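Local coordinates for protein N6 adenine specific DNA methylase (Encephalitozoon cuniculi, PDB 3Q87) that probably transfers a methyl group from S-adenosylmethionine to the translation termination factor eRF1, acting as the catalytic subunit of a complex with Trm112, at residues B[74-79]-B[114-119]. Residues are numbered along the deposited sequence; the frame is centred on the assembly and turned at random.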
ATOM      1  N   ILE B  74       5.222  -5.400  -0.737  1.00 16.65           N
ATOM      2  CA  ILE B  74       4.439  -5.036   0.432  1.00 21.26           C
ATOM      3  C   ILE B  74       4.499  -6.130   1.485  1.00 16.61           C
ATOM      4  O   ILE B  74       4.276  -7.304   1.197  1.00 17.99           O
ATOM      5  CB  ILE B  74       2.936  -4.775   0.065  1.00 21.58           C
ATOM      6  CG1 ILE B  74       2.820  -3.698  -1.016  1.00 22.09           C
ATOM      7  CG2 ILE B  74       2.137  -4.374   1.310  1.00 14.33           C
ATOM      8  CD1 ILE B  74       3.548  -2.373  -0.660  1.00 24.28           C
ATOM      9  N   ASN B  75       4.801  -5.741   2.716  1.00 19.49           N
ATOM     10  CA  ASN B  75       4.677  -6.654   3.850  1.00 20.47           C
ATOM     11  C   ASN B  75       3.216  -6.728   4.290  1.00 21.65           C
ATOM     12  O   ASN B  75       2.718  -5.821   4.951  1.00 21.07           O
ATOM     13  CB  ASN B  75       5.547  -6.153   4.996  1.00 25.00           C
ATOM     14  CG  ASN B  75       5.517  -7.066   6.201  1.00 31.30           C
ATOM     15  OD1 ASN B  75       5.010  -8.191   6.146  1.00 32.28           O
ATOM     16  ND2 ASN B  75       6.071  -6.585   7.308  1.00 32.26           N
ATOM     17  N   GLN B  76       2.523  -7.795   3.907  1.00 19.94           N
ATOM     18  CA  GLN B  76       1.084  -7.910   4.168  1.00 22.57           C
ATOM     19  C   GLN B  76       0.709  -8.116   5.633  1.00 28.95           C
ATOM     20  O   GLN B  76      -0.431  -7.871   6.037  1.00 22.70           O
ATOM     21  CB  GLN B  76       0.479  -9.013   3.306  1.00 18.81           C
ATOM     22  CG  GLN B  76       0.537  -8.685   1.840  1.00 28.66           C
ATOM     23  CD  GLN B  76      -0.234  -9.664   1.002  1.00 18.40           C
ATOM     24  OE1 GLN B  76      -1.456  -9.744   1.091  1.00 18.92           O
ATOM     25  NE2 GLN B  76       0.474 -10.410   0.173  1.00 14.71           N
ATOM     26  N   GLU B  77       1.666  -8.570   6.431  1.00 27.03           N
ATOM     27  CA  GLU B  77       1.453  -8.671   7.867  1.00 23.24           C
ATOM     28  C   GLU B  77       1.189  -7.302   8.475  1.00 24.16           C
ATOM     29  O   GLU B  77       0.591  -7.189   9.542  1.00 25.64           O
ATOM     30  CB  GLU B  77       2.669  -9.307   8.554  1.00 28.65           C
ATOM     31  CG  GLU B  77       2.897 -10.773   8.194  1.00 34.22           C
ATOM     32  CD  GLU B  77       4.011 -11.413   9.024  1.00 65.94           C
ATOM     33  OE1 GLU B  77       5.076 -11.740   8.455  1.00 61.07           O
ATOM     34  OE2 GLU B  77       3.827 -11.579  10.252  1.00 72.71           O
ATOM     35  N   SER B  78       1.627  -6.256   7.797  1.00 20.71           N
ATOM     36  CA  SER B  78       1.481  -4.920   8.350  1.00 22.75           C
ATOM     37  C   SER B  78       0.214  -4.224   7.881  1.00 17.49           C
ATOM     38  O   SER B  78      -0.104  -3.137   8.337  1.00 18.77           O
ATOM     39  CB  SER B  78       2.718  -4.088   8.027  1.00 22.01           C
ATOM     40  OG  SER B  78       3.846  -4.630   8.697  1.00 28.28           O
ATOM     41  N   VAL B  79      -0.516  -4.865   6.984  1.00 20.23           N
ATOM     42  CA  VAL B  79      -1.717  -4.261   6.405  1.00 17.57           C
ATOM     43  C   VAL B  79      -2.979  -4.935   6.915  1.00 16.75           C
ATOM     44  O   VAL B  79      -3.066  -6.170   6.934  1.00 19.03           O
ATOM     45  CB  VAL B  79      -1.675  -4.336   4.862  1.00 19.48           C
ATOM     46  CG1 VAL B  79      -2.995  -3.824   4.235  1.00 12.99           C
ATOM     47  CG2 VAL B  79      -0.470  -3.570   4.347  1.00 12.27           C
ATOM     48  N   VAL B 114      -2.649 -12.799  -2.089  1.00 19.24           N
ATOM     49  CA  VAL B 114      -3.179 -11.958  -1.014  1.00 21.46           C
ATOM     50  C   VAL B 114      -3.299 -12.743   0.290  1.00 17.29           C
ATOM     51  O   VAL B 114      -3.751 -13.887   0.294  1.00 20.60           O
ATOM     52  CB  VAL B 114      -4.547 -11.291  -1.403  1.00 19.15           C
ATOM     53  CG1 VAL B 114      -5.643 -12.340  -1.571  1.00 15.18           C
ATOM     54  CG2 VAL B 114      -4.958 -10.256  -0.362  1.00 16.91           C
ATOM     55  N   THR B 115      -2.870 -12.139   1.392  1.00 17.96           N
ATOM     56  CA  THR B 115      -2.906 -12.826   2.684  1.00 15.94           C
ATOM     57  C   THR B 115      -3.435 -11.952   3.816  1.00 20.37           C
ATOM     58  O   THR B 115      -3.484 -12.401   4.956  1.00 22.03           O
ATOM     59  CB  THR B 115      -1.509 -13.372   3.109  1.00 15.60           C
ATOM     60  OG1 THR B 115      -0.616 -12.279   3.349  1.00 24.71           O
ATOM     61  CG2 THR B 115      -0.919 -14.275   2.033  1.00 23.32           C
ATOM     62  N   VAL B 116      -3.820 -10.711   3.518  1.00 20.11           N
ATOM     63  CA  VAL B 116      -4.303  -9.805   4.566  1.00 17.56           C
ATOM     64  C   VAL B 116      -5.637 -10.288   5.123  1.00 18.17           C
ATOM     65  O   VAL B 116      -6.307 -11.103   4.508  1.00 19.93           O
ATOM     66  CB  VAL B 116      -4.484  -8.371   4.061  1.00 17.04           C
ATOM     67  CG1 VAL B 116      -3.146  -7.769   3.678  1.00 20.83           C
ATOM     68  CG2 VAL B 116      -5.470  -8.355   2.890  1.00 19.86           C
ATOM     69  N   GLY B 117      -6.020  -9.777   6.287  1.00 16.94           N
ATOM     70  CA  GLY B 117      -7.210 -10.260   6.964  1.00 21.66           C
ATOM     71  C   GLY B 117      -8.519  -9.937   6.256  1.00 25.30           C
ATOM     72  O   GLY B 117      -9.486 -10.689   6.371  1.00 26.61           O
ATOM     73  N   MET B 118      -8.549  -8.826   5.523  1.00 21.07           N
ATOM     74  CA  MET B 118      -9.770  -8.373   4.860  1.00 21.71           C
ATOM     75  C   MET B 118      -9.479  -7.705   3.524  1.00 21.56           C
ATOM     76  O   MET B 118      -8.486  -6.993   3.385  1.00 17.68           O
ATOM     77  CB  MET B 118     -10.501  -7.382   5.757  1.00 18.47           C
ATOM     78  CG  MET B 118     -11.961  -7.165   5.385  1.00 31.37           C
ATOM     79  SD  MET B 118     -12.710  -5.952   6.487  1.00 44.09           S
ATOM     80  CE  MET B 118     -12.429  -6.754   8.062  1.00 40.51           C
ATOM     81  N   LEU B 119     -10.352  -7.923   2.547  1.00 17.53           N
ATOM     82  CA  LEU B 119     -10.182  -7.310   1.235  1.00 19.34           C
ATOM     83  C   LEU B 119     -11.505  -6.923   0.588  1.00 23.44           C
ATOM     84  O   LEU B 119     -12.544  -7.543   0.839  1.00 22.21           O
ATOM     85  CB  LEU B 119      -9.386  -8.230   0.302  1.00 19.68           C
ATOM     86  CG  LEU B 119      -9.950  -9.615  -0.021  1.00 24.65           C
ATOM     87  CD1 LEU B 119     -10.929  -9.566  -1.187  1.00 19.28           C
ATOM     88  CD2 LEU B 119      -8.799 -10.559  -0.339  1.00 20.21           C
TER
HETATM   89  O   HOH W   1      -4.101  -8.492   7.922  1.00 22.93           O
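Gln76 reaches across to the backbone of Thr115 and makes the direct polar link of this contact: Thr115 N donates to Gln76 OE1 over 2.8 Å. The N-H is nearly straight on the oxygen (164°), yet the donor stands above the amide plane, 38° out of it. With CG anti to its own carbonyl carbon (chi1 -66°) and the chain extended beyond it, Gln76 spans the gap. Its amide suits the place because it can accept and donate at once: NE2 gives a hydrogen bond to Ala113 O, so the last carbonyl of helix 105-113 and a backbone N-H just beyond it hold the two ends of the amide, which would fix its rotation.

Thr115 crosses Gln76 at about a right angle, its OG1 lying 3.4 Å from Gln76 CB, while its small, polar side chain tolerates an exposed position.

The two segments join neighbouring parts of the Rossmann-like methyltransferase fold. Residues 74-79, with the 3-10 turn 76-78, lead into strand 81-84. The segment 114-119 links helix 105-113 to the adjacent parallel strand 118-124, forming part of a beta-alpha-beta crossover. Bound S-adenosylmethionine is about 12 Å from the Gln76 side chain.

Apolar packing pairs Val116 CG1 with Val79 CB at 3.9 Å; a compact branched residue fills this buried place, and Val116 also touches Val82. The same CG1 methyl sits against the backbone oxygens of Gln76 and Val79, 3.6 Å from Gln76 O. Val79 also packs on Leu8 of the partner chain, ECU08_1170.

Just ahead of strands 81-84 and 118-124, a water bridges the backbones, donating to Val79 O (2.7 Å) and accepting from Gly117 N (2.8 Å).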